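Local coordinates for C-type lectin domain family 4, member a4 (Mus musculus, PDB 3VYK), which binds N-glycans through a calcium-dependent C-type lectin domain and probably acts as a cell-surface pattern recognition receptor in innate and adaptive immunity, at residues H13-L18 against Q48-S53; A23-S28 against A37-I42; L55-G60 against T108-N113; R71-R74 against P80-K83. One frame throughout, in Å; residues are numbered along the deposited sequence.

Contact 1 of 4, residues H13-L18 against Q48-S53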
# COMPACT_ATOMS: atom_id res chain seq x y z
N HIS A 13 -3.57 -13.71 -5.71
CA HIS A 13 -4.30 -12.44 -5.64
C HIS A 13 -4.38 -11.69 -6.95
O HIS A 13 -3.61 -11.94 -7.89
CB HIS A 13 -3.66 -11.51 -4.61
CG HIS A 13 -3.76 -11.98 -3.19
ND1 HIS A 13 -2.79 -12.71 -2.59
CD2 HIS A 13 -4.76 -11.80 -2.24
CE1 HIS A 13 -3.15 -12.98 -1.32
NE2 HIS A 13 -4.36 -12.43 -1.11
N CYS A 14 -5.33 -10.76 -7.00
CA CYS A 14 -5.46 -9.77 -8.07
C CYS A 14 -5.21 -8.38 -7.50
O CYS A 14 -5.65 -8.05 -6.39
CB CYS A 14 -6.88 -9.80 -8.66
SG CYS A 14 -7.37 -11.39 -9.33
N TYR A 15 -4.53 -7.55 -8.30
CA TYR A 15 -4.11 -6.21 -7.88
C TYR A 15 -4.63 -5.14 -8.82
O TYR A 15 -4.63 -5.32 -10.03
CB TYR A 15 -2.58 -6.16 -7.79
CG TYR A 15 -2.03 -7.11 -6.76
CD1 TYR A 15 -1.71 -6.67 -5.49
CD2 TYR A 15 -1.87 -8.47 -7.05
CE1 TYR A 15 -1.23 -7.55 -4.53
CE2 TYR A 15 -1.40 -9.36 -6.10
CZ TYR A 15 -1.06 -8.90 -4.84
OH TYR A 15 -0.60 -9.77 -3.89
N PHE A 16 -5.07 -4.03 -8.25
CA PHE A 16 -5.56 -2.91 -9.05
C PHE A 16 -4.80 -1.66 -8.65
O PHE A 16 -4.73 -1.32 -7.46
CB PHE A 16 -7.06 -2.69 -8.83
CG PHE A 16 -7.67 -1.68 -9.76
CD1 PHE A 16 -8.02 -2.03 -11.05
CD2 PHE A 16 -7.89 -0.37 -9.33
CE1 PHE A 16 -8.58 -1.09 -11.91
CE2 PHE A 16 -8.45 0.57 -10.19
CZ PHE A 16 -8.78 0.21 -11.48
N ILE A 17 -4.24 -0.98 -9.64
CA ILE A 17 -3.47 0.23 -9.41
C ILE A 17 -4.41 1.41 -9.64
O ILE A 17 -4.81 1.68 -10.78
CB ILE A 17 -2.24 0.33 -10.35
CG1 ILE A 17 -1.45 -0.99 -10.37
CG2 ILE A 17 -1.39 1.55 -10.00
CD1 ILE A 17 -0.87 -1.43 -9.03
N LEU A 18 -4.76 2.09 -8.56
CA LEU A 18 -5.74 3.17 -8.60
C LEU A 18 -5.01 4.46 -8.98
O LEU A 18 -4.52 5.19 -8.10
CB LEU A 18 -6.46 3.28 -7.26
CG LEU A 18 -7.93 3.71 -7.25
CD1 LEU A 18 -8.56 3.40 -5.90
CD2 LEU A 18 -8.06 5.18 -7.59
N GLN A 48 6.17 -7.06 -2.84
CA GLN A 48 6.65 -5.68 -2.95
C GLN A 48 7.18 -5.36 -4.36
O GLN A 48 6.75 -4.38 -4.96
CB GLN A 48 7.73 -5.41 -1.90
CG GLN A 48 8.41 -4.05 -2.03
CD GLN A 48 7.58 -2.91 -1.49
OE1 GLN A 48 6.50 -3.11 -0.93
NE2 GLN A 48 8.09 -1.69 -1.66
N ASP A 49 8.08 -6.20 -4.88
CA ASP A 49 8.67 -5.97 -6.19
C ASP A 49 7.66 -6.12 -7.34
O ASP A 49 7.73 -5.40 -8.35
CB ASP A 49 9.86 -6.90 -6.42
CG ASP A 49 11.09 -6.52 -5.60
OD1 ASP A 49 11.15 -5.40 -5.06
OD2 ASP A 49 12.01 -7.35 -5.48
N PHE A 50 6.71 -7.05 -7.20
CA PHE A 50 5.62 -7.16 -8.16
C PHE A 50 4.82 -5.85 -8.19
O PHE A 50 4.54 -5.31 -9.26
CB PHE A 50 4.69 -8.34 -7.87
CG PHE A 50 3.45 -8.33 -8.72
CD1 PHE A 50 2.25 -7.77 -8.24
CD2 PHE A 50 3.48 -8.83 -10.02
CE1 PHE A 50 1.12 -7.73 -9.04
CE2 PHE A 50 2.35 -8.80 -10.81
CZ PHE A 50 1.18 -8.24 -10.33
N ILE A 51 4.46 -5.36 -7.01
CA ILE A 51 3.65 -4.15 -6.93
C ILE A 51 4.39 -2.96 -7.54
O ILE A 51 3.83 -2.27 -8.40
CB ILE A 51 3.20 -3.86 -5.49
CG1 ILE A 51 2.19 -4.92 -5.03
CG2 ILE A 51 2.61 -2.45 -5.38
CD1 ILE A 51 2.09 -5.05 -3.52
N THR A 52 5.64 -2.74 -7.14
CA THR A 52 6.34 -1.55 -7.64
C THR A 52 6.61 -1.57 -9.15
O THR A 52 6.67 -0.51 -9.77
CB THR A 52 7.63 -1.24 -6.85
OG1 THR A 52 8.59 -2.28 -7.05
CG2 THR A 52 7.33 -1.07 -5.38
N SER A 53 6.73 -2.76 -9.73
CA SER A 53 6.89 -2.88 -11.18
C SER A 53 5.71 -2.26 -11.94
O SER A 53 5.86 -1.86 -13.10
CB SER A 53 7.07 -4.35 -11.59
OG SER A 53 5.84 -5.02 -11.71
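Tyr15 meets two residues of helix 45-53, Phe50 and Ile51, where this helix packs on strand 13-19, near the N-terminus of the C-type lectin fold and paired there with strand 121-128. The CB of Tyr15 is directed at the helix, while CG is turned beside the backbone N and anti to the carbonyl carbon (chi1 -62°). Phe50 uses the other common choice, CG anti to its own N (chi1 171°), and this carries the ring out from the helix to the strand. Phe50 CD1 stands over one face of the tyrosine ring, and the shortest approaches are made by Phe50 CE1, 3.7 Å from Tyr15 CD2 and 3.9 Å from Tyr15 CG. The two side chains cross obliquely, with planes at 58° and ring centroids 5.4 Å apart, so the pair is neither a parallel stack nor a T-shape. Ile51 approaches differently. Its bond to CB does not aim at the strand, but the extended outer arm swings CD1 in to 4.3 Å from Tyr15 CE1. One turn of the helix thus offers an aromatic ring and an aliphatic tip to Tyr15. Beyond the pair, Phe50 stacks on Phe10, and the hydroxyl of Tyr15 makes a weak hydrogen bond to Gln126. Between these two segments carbon meets carbon, consistent with a join that rests on shape and the exclusion of water.

Contact 2 of 4, residues A23-S28 against A37-I42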
# COMPACT_ATOMS: atom_id res chain seq x y z
N ALA A 23 -7.04 10.26 -3.33
CA ALA A 23 -7.97 10.28 -2.22
C ALA A 23 -7.20 10.06 -0.93
O ALA A 23 -6.08 9.54 -0.96
CB ALA A 23 -9.02 9.19 -2.39
N SER A 24 -7.80 10.46 0.18
CA SER A 24 -7.27 10.14 1.51
C SER A 24 -7.20 8.63 1.74
O SER A 24 -7.74 7.84 0.96
CB SER A 24 -8.16 10.76 2.59
OG SER A 24 -9.39 10.06 2.67
N TRP A 25 -6.56 8.22 2.83
CA TRP A 25 -6.49 6.80 3.15
C TRP A 25 -7.86 6.19 3.31
O TRP A 25 -8.16 5.16 2.69
CB TRP A 25 -5.62 6.55 4.37
CG TRP A 25 -5.40 5.08 4.60
CD1 TRP A 25 -4.34 4.29 4.15
CD2 TRP A 25 -6.30 4.16 5.29
NE1 TRP A 25 -4.51 2.99 4.54
CE2 TRP A 25 -5.66 2.84 5.22
CE3 TRP A 25 -7.51 4.29 5.96
CZ2 TRP A 25 -6.25 1.71 5.78
CZ3 TRP A 25 -8.09 3.14 6.53
CH2 TRP A 25 -7.47 1.89 6.44
N ASN A 26 -8.71 6.81 4.12
CA ASN A 26 -10.05 6.26 4.36
C ASN A 26 -10.89 6.19 3.08
O ASN A 26 -11.55 5.19 2.83
CB ASN A 26 -10.76 7.02 5.50
CG ASN A 26 -10.42 6.46 6.87
OD1 ASN A 26 -10.88 5.39 7.26
ND2 ASN A 26 -9.61 7.19 7.61
N GLU A 27 -10.82 7.24 2.26
CA GLU A 27 -11.55 7.26 0.99
C GLU A 27 -11.01 6.19 0.03
O GLU A 27 -11.78 5.55 -0.69
CB GLU A 27 -11.49 8.64 0.34
CG GLU A 27 -12.30 9.72 1.05
CD GLU A 27 -11.93 11.13 0.61
OE1 GLU A 27 -10.84 11.33 0.02
OE2 GLU A 27 -12.73 12.05 0.88
N SER A 28 -9.69 5.98 0.04
CA SER A 28 -9.04 4.94 -0.77
C SER A 28 -9.49 3.54 -0.37
O SER A 28 -9.80 2.71 -1.24
CB SER A 28 -7.52 5.05 -0.66
OG SER A 28 -7.07 6.27 -1.21
N ALA A 37 -12.56 -5.44 -2.55
CA ALA A 37 -11.12 -5.55 -2.30
C ALA A 37 -10.72 -4.73 -1.07
O ALA A 37 -11.58 -4.16 -0.40
CB ALA A 37 -10.35 -5.07 -3.52
N HIS A 38 -9.43 -4.68 -0.76
CA HIS A 38 -8.92 -3.84 0.33
C HIS A 38 -7.58 -3.28 -0.06
O HIS A 38 -6.92 -3.80 -0.97
CB HIS A 38 -8.81 -4.62 1.64
CG HIS A 38 -7.94 -5.86 1.54
ND1 HIS A 38 -6.59 -5.82 1.63
CD2 HIS A 38 -8.28 -7.20 1.32
CE1 HIS A 38 -6.09 -7.07 1.49
NE2 HIS A 38 -7.13 -7.91 1.30
N LEU A 39 -7.14 -2.22 0.61
CA LEU A 39 -5.80 -1.70 0.37
C LEU A 39 -4.76 -2.80 0.58
O LEU A 39 -4.91 -3.65 1.47
CB LEU A 39 -5.50 -0.47 1.23
CG LEU A 39 -6.22 0.81 0.76
CD1 LEU A 39 -6.12 1.87 1.85
CD2 LEU A 39 -5.64 1.34 -0.54
N VAL A 40 -3.74 -2.79 -0.26
CA VAL A 40 -2.81 -3.92 -0.35
C VAL A 40 -2.07 -4.24 0.96
O VAL A 40 -1.65 -3.35 1.69
CB VAL A 40 -1.83 -3.73 -1.53
CG1 VAL A 40 -0.86 -2.58 -1.28
CG2 VAL A 40 -1.12 -5.02 -1.86
N VAL A 41 -1.95 -5.53 1.22
CA VAL A 41 -1.24 -6.05 2.38
C VAL A 41 -0.05 -6.83 1.84
O VAL A 41 -0.23 -7.76 1.05
CB VAL A 41 -2.17 -6.95 3.22
CG1 VAL A 41 -1.39 -7.75 4.25
CG2 VAL A 41 -3.25 -6.10 3.90
N ILE A 42 1.17 -6.44 2.22
CA ILE A 42 2.38 -6.92 1.56
C ILE A 42 3.15 -7.85 2.49
O ILE A 42 3.59 -7.44 3.56
CB ILE A 42 3.25 -5.72 1.13
CG1 ILE A 42 2.46 -4.82 0.18
CG2 ILE A 42 4.53 -6.20 0.45
CD1 ILE A 42 3.13 -3.48 -0.09
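At the capped start of helix 25-34, Trp25 receives Leu39 of the short strand 38-39 on one face of its indole. The touching branch is CD1, which lies 3.3 Å from Trp25 NE1 and 3.5 Å from Trp25 CE2. It sits 3.6 Å from the centroid of the five-membered ring, 26° off the normal, a CH-pi contact displaced toward the rim. The other branch, Leu39 CD2, reaches Ser28 CB at 4.2 Å. With CG anti to the backbone N (chi1 -173°), the indole of Trp25 extends away from its helix toward the strand. In the C-type lectin fold this is where the first helix packs on the core, and the indole N-H is spent there on Ile63 O, within the Phe62-Leu65 stretch that corresponds to the family's WIGL motif. Phe62 also meets the indole edge-to-face. A capping box fixes the first turn that presents these groups: Glu27 N donates to Ser24 OG at 3.2 Å, and Ser24 N returns a bond to Glu27 OE1 at 3.2 Å. Ser28 then binds Ser24 O twice, through its N and through OG, the latter at 2.8 Å, from opposite faces of the carbonyl plane.

Contact 3 of 4, residues L55-G60 against T108-N113. With CA (calcium ion), chain C; MAN (alpha-D-mannopyranose), chain B; NAG (2-acetamido-2-deoxy-beta-D-glucopyranose), chain D; SO4 (sulfate ion), chain E.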
# COMPACT_ATOMS: atom_id res chain seq x y z
N LEU A 55 3.91 0.48 -10.89
CA LEU A 55 3.65 1.84 -10.40
C LEU A 55 4.35 2.94 -11.18
O LEU A 55 5.42 2.73 -11.76
CB LEU A 55 4.05 1.95 -8.93
CG LEU A 55 3.43 0.99 -7.92
CD1 LEU A 55 3.98 1.30 -6.54
CD2 LEU A 55 1.91 1.01 -7.93
N ASN A 56 3.76 4.13 -11.15
CA ASN A 56 4.37 5.32 -11.74
C ASN A 56 5.31 5.96 -10.73
O ASN A 56 4.91 6.24 -9.59
CB ASN A 56 3.27 6.30 -12.14
CG ASN A 56 3.78 7.43 -13.03
OD1 ASN A 56 4.73 8.13 -12.68
ND2 ASN A 56 3.15 7.61 -14.18
N THR A 57 6.56 6.20 -11.14
CA THR A 57 7.56 6.75 -10.21
C THR A 57 7.26 8.18 -9.74
O THR A 57 7.85 8.64 -8.77
CB THR A 57 9.00 6.69 -10.78
OG1 THR A 57 9.09 7.51 -11.95
CG2 THR A 57 9.37 5.26 -11.13
N SER A 58 6.34 8.87 -10.41
CA SER A 58 5.95 10.22 -10.00
C SER A 58 4.86 10.23 -8.93
O SER A 58 4.55 11.28 -8.38
CB SER A 58 5.51 11.06 -11.21
OG SER A 58 4.29 10.59 -11.74
N ALA A 59 4.29 9.06 -8.63
CA ALA A 59 3.13 8.98 -7.74
C ALA A 59 3.40 8.21 -6.45
O ALA A 59 4.31 7.38 -6.38
CB ALA A 59 1.94 8.37 -8.47
N GLY A 60 2.59 8.50 -5.43
CA GLY A 60 2.61 7.75 -4.17
C GLY A 60 1.35 6.93 -4.01
O GLY A 60 0.27 7.35 -4.42
N THR A 108 17.10 6.38 -4.22
CA THR A 108 17.55 5.08 -3.71
C THR A 108 16.60 3.94 -4.09
O THR A 108 16.85 2.78 -3.76
CB THR A 108 17.71 5.11 -2.18
OG1 THR A 108 16.53 5.70 -1.61
CG2 THR A 108 18.92 5.93 -1.78
N GLY A 109 15.50 4.29 -4.77
CA GLY A 109 14.53 3.30 -5.24
C GLY A 109 13.15 3.41 -4.60
O GLY A 109 12.80 4.45 -4.04
N TRP A 110 12.37 2.34 -4.71
CA TRP A 110 11.05 2.27 -4.08
C TRP A 110 11.13 1.96 -2.62
O TRP A 110 12.04 1.27 -2.17
CB TRP A 110 10.21 1.20 -4.77
CG TRP A 110 9.77 1.58 -6.14
CD1 TRP A 110 10.30 1.15 -7.35
CD2 TRP A 110 8.67 2.47 -6.50
NE1 TRP A 110 9.62 1.69 -8.41
CE2 TRP A 110 8.63 2.50 -7.97
CE3 TRP A 110 7.75 3.23 -5.78
CZ2 TRP A 110 7.70 3.27 -8.66
CZ3 TRP A 110 6.81 4.00 -6.49
CH2 TRP A 110 6.79 4.01 -7.90
N GLY A 111 10.15 2.45 -1.86
CA GLY A 111 10.10 2.13 -0.44
C GLY A 111 8.85 2.67 0.22
O GLY A 111 8.01 3.32 -0.42
N TRP A 112 8.75 2.40 1.51
CA TRP A 112 7.60 2.85 2.30
C TRP A 112 7.93 4.10 3.08
O TRP A 112 9.04 4.26 3.61
CB TRP A 112 7.20 1.80 3.32
CG TRP A 112 6.79 0.45 2.79
CD1 TRP A 112 6.55 0.06 1.47
CD2 TRP A 112 6.52 -0.73 3.61
NE1 TRP A 112 6.20 -1.28 1.43
CE2 TRP A 112 6.14 -1.79 2.68
CE3 TRP A 112 6.56 -1.00 4.98
CZ2 TRP A 112 5.83 -3.08 3.13
CZ3 TRP A 112 6.25 -2.29 5.41
CH2 TRP A 112 5.87 -3.30 4.51
N ASN A 113 6.94 4.99 3.17
CA ASN A 113 7.08 6.21 3.97
C ASN A 113 5.79 6.43 4.74
O ASN A 113 4.71 6.33 4.17
CB ASN A 113 7.36 7.41 3.05
CG ASN A 113 7.33 8.74 3.79
OD1 ASN A 113 7.74 8.85 4.94
ND2 ASN A 113 6.86 9.77 3.08
CA CA C . 7.49 10.06 6.95
C1 MAN B . 8.31 14.75 3.61
C2 MAN B . 7.23 13.71 3.92
C3 MAN B . 7.61 12.90 5.16
C4 MAN B . 8.99 12.30 4.98
C5 MAN B . 10.01 13.42 4.66
C6 MAN B . 11.42 12.87 4.42
O2 MAN B . 7.14 12.84 2.81
O3 MAN B . 6.77 11.78 5.47
O4 MAN B . 9.21 11.53 6.16
O5 MAN B . 9.58 14.14 3.51
O6 MAN B . 12.32 13.97 4.28
C1 NAG D . 6.25 13.26 1.78
C2 NAG D . 6.64 12.49 0.50
C3 NAG D . 5.67 12.78 -0.64
C4 NAG D . 4.22 12.63 -0.18
C5 NAG D . 3.97 13.40 1.13
C6 NAG D . 2.59 13.12 1.71
C7 NAG D . 9.04 12.01 0.49
C8 NAG D . 10.41 12.53 0.19
N2 NAG D . 8.02 12.82 0.22
O3 NAG D . 5.91 11.86 -1.69
O4 NAG D . 3.34 13.08 -1.17
O5 NAG D . 4.90 12.99 2.11
O6 NAG D . 1.59 13.96 1.17
O7 NAG D . 8.89 10.88 0.98
S SO4 E . 14.01 -0.83 -6.07
O1 SO4 E . 12.94 -1.76 -6.51
O2 SO4 E . 13.56 0.56 -6.33
O3 SO4 E . 15.25 -1.09 -6.83
O4 SO4 E . 14.26 -0.99 -4.62
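This is a surface contact in which Trp110, near the start of strand 109-115, lays its indole against the loop that joins helix 45-53 to strand 61-67. The same strand of the C-type lectin fold runs on into the family's WND motif, Trp112-Asn113-Asp114. There Asn113 is one of the calcium ligands, together with Glu92, Asn94, Glu98 and Asp114, and the metal also takes O3 and O4 of the bound mannose, each at 2.4 Å. The tryptophan packing lies toward the other end of the strand. With CG beside its backbone N and anti to the carbonyl carbon (chi1 -72°), the indole of Trp110 sends its six-membered ring among the loop residues. Leu55 covers one face: Leu55 CD1 stands 4.3 Å from the centroid of the six-membered ring of Trp110, 25° off the normal, a CH-pi contact, and Leu55 CB adds an approach of 3.6 Å to Trp110 CH2. At the ring edge, near its plane, Asn56 O lies 3.4 Å from Trp110 CH2. Thr57 crosses at about a right angle, and its methyl CG2 comes 3.6 Å from Trp110 CZ2. The loop itself is shaped by a type I turn from Asn56 to Ala59 and by an Asx turn, in which Asn56 OD1 accepts from Ser58 N and from Ser58 OG. At the opposite end of the residue, a sulfate probably left from crystallisation takes the backbone hydrogen of Trp110, N to sulfate O2 2.7 Å, in a nearly straight bond (N-H...O 163°).

Contact 4 of 4, residues R71-R74 against P80-K83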
# COMPACT_ATOMS: atom_id res chain seq x y z
N ARG A 71 3.82 3.53 17.07
CA ARG A 71 4.59 2.86 16.03
C ARG A 71 4.34 1.36 16.00
O ARG A 71 5.21 0.57 15.65
CB ARG A 71 6.10 3.19 16.13
CG ARG A 71 6.45 4.66 16.34
CD ARG A 71 6.55 5.47 15.05
NE ARG A 71 5.27 5.79 14.43
CZ ARG A 71 5.14 6.54 13.33
NH1 ARG A 71 6.22 7.05 12.73
NH2 ARG A 71 3.94 6.79 12.83
N GLN A 72 3.11 0.97 16.36
CA GLN A 72 2.69 -0.43 16.27
C GLN A 72 1.97 -0.64 14.94
O GLN A 72 0.75 -0.43 14.82
CB GLN A 72 1.80 -0.81 17.45
CG GLN A 72 2.54 -0.75 18.77
CD GLN A 72 1.63 -0.97 19.96
OE1 GLN A 72 0.77 -0.12 20.29
NE2 GLN A 72 1.83 -2.09 20.65
N TRP A 73 2.75 -1.03 13.93
CA TRP A 73 2.23 -1.15 12.56
C TRP A 73 1.36 -2.37 12.44
O TRP A 73 1.74 -3.46 12.87
CB TRP A 73 3.36 -1.16 11.53
CG TRP A 73 4.17 0.11 11.63
CD1 TRP A 73 5.39 0.29 12.27
CD2 TRP A 73 3.77 1.44 11.17
NE1 TRP A 73 5.79 1.60 12.20
CE2 TRP A 73 4.85 2.35 11.56
CE3 TRP A 73 2.67 1.96 10.48
CZ2 TRP A 73 4.82 3.70 11.26
CZ3 TRP A 73 2.65 3.33 10.19
CH2 TRP A 73 3.70 4.18 10.57
N ARG A 74 0.17 -2.17 11.88
CA ARG A 74 -0.81 -3.25 11.75
C ARG A 74 -1.46 -3.26 10.38
O ARG A 74 -1.82 -2.21 9.84
CB ARG A 74 -1.89 -3.15 12.84
CG ARG A 74 -1.37 -3.20 14.27
CD ARG A 74 -0.83 -4.58 14.61
NE ARG A 74 -0.35 -4.68 16.00
CZ ARG A 74 0.91 -4.52 16.38
NH1 ARG A 74 1.86 -4.25 15.49
NH2 ARG A 74 1.24 -4.62 17.66
N PRO A 80 -0.61 -10.92 10.55
CA PRO A 80 0.49 -10.40 11.37
C PRO A 80 1.48 -9.54 10.60
O PRO A 80 1.81 -9.84 9.44
CB PRO A 80 1.17 -11.68 11.90
CG PRO A 80 0.15 -12.75 11.76
CD PRO A 80 -0.65 -12.39 10.54
N TYR A 81 1.92 -8.46 11.24
CA TYR A 81 3.00 -7.63 10.71
C TYR A 81 4.32 -8.37 10.90
O TYR A 81 4.76 -8.59 12.02
CB TYR A 81 3.02 -6.30 11.44
CG TYR A 81 4.04 -5.30 10.96
CD1 TYR A 81 3.90 -4.68 9.72
CD2 TYR A 81 5.12 -4.95 11.75
CE1 TYR A 81 4.83 -3.75 9.28
CE2 TYR A 81 6.05 -4.01 11.33
CZ TYR A 81 5.89 -3.41 10.09
OH TYR A 81 6.81 -2.49 9.66
N ASN A 82 4.91 -8.78 9.78
CA ASN A 82 6.14 -9.56 9.77
C ASN A 82 7.34 -8.63 9.58
O ASN A 82 7.57 -8.12 8.48
CB ASN A 82 6.09 -10.60 8.65
CG ASN A 82 7.30 -11.53 8.66
OD1 ASN A 82 8.19 -11.42 9.51
ND2 ASN A 82 7.31 -12.48 7.72
N LYS A 83 8.11 -8.47 10.65
CA LYS A 83 9.28 -7.59 10.65
C LYS A 83 10.36 -8.04 9.66
O LYS A 83 11.23 -7.25 9.29
CB LYS A 83 9.88 -7.46 12.06
CG LYS A 83 9.01 -6.69 13.03
CD LYS A 83 9.65 -6.56 14.40
CE LYS A 83 9.75 -7.89 15.14
NZ LYS A 83 8.43 -8.46 15.53
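Tyr81 lies alongside Trp73 in the long-loop region of the C-type lectin fold, where the chain leaves strand 73-75 before turning back to strand 100-106. The tyrosine can be followed outward from its root. Its CB rests 3.4 Å from Trp73 O, and Tyr81 CG is 3.5 Å from Trp73 O. With CG anti to the backbone N (chi1 -177°), the ring then runs beside the tryptophan side chain, both pointing the same way. One face of the phenol is met by a single methylene: Trp73 CB sits almost over its centre, 3.7 Å from the centroid and 13° off the normal, in a CH-pi contact. The five-membered ring of the indole is inclined at 42° to the phenol. At the tip, Tyr81 OH passes 4.1 Å from Trp73 CD1 and is hydrogen-bonded to Trp88 NE1, so the polar end of a largely apolar pair is satisfied by a third aromatic residue. Both nearby arginines touch the tryptophan. Arg71 lays its guanidinium face on Trp73 CZ2, and its salt bridges to Asp67 and the calcium ligand Asp114 place it in the second shell of the metal site. Arg74 folds back over its own strand, and NH1 reaches Trp73 O at 2.7 Å from above the carbonyl plane.

How the contacts relate
Along the chain the four contacts form two nested pairs: contact 2 lies inside the loop closed by contact 1, and contact 4 inside that closed by contact 3. All four reach the same mixed sheet. Contacts 1 and 2, with centres 13 Å apart, share a core in which Ile51 packs on Val40 and Ile42. Contact 3 is about 12 Å from contact 1, centre to centre, and joined to it by the probable hydrogen bond between Gln48 and Trp112. The centres of contacts 3 and 4 are about 21 Å apart, yet Trp112 also touches Tyr81. Trp112 directly precedes the calcium ligand Asn113, which places the glycan site next to this packed interior along the chain.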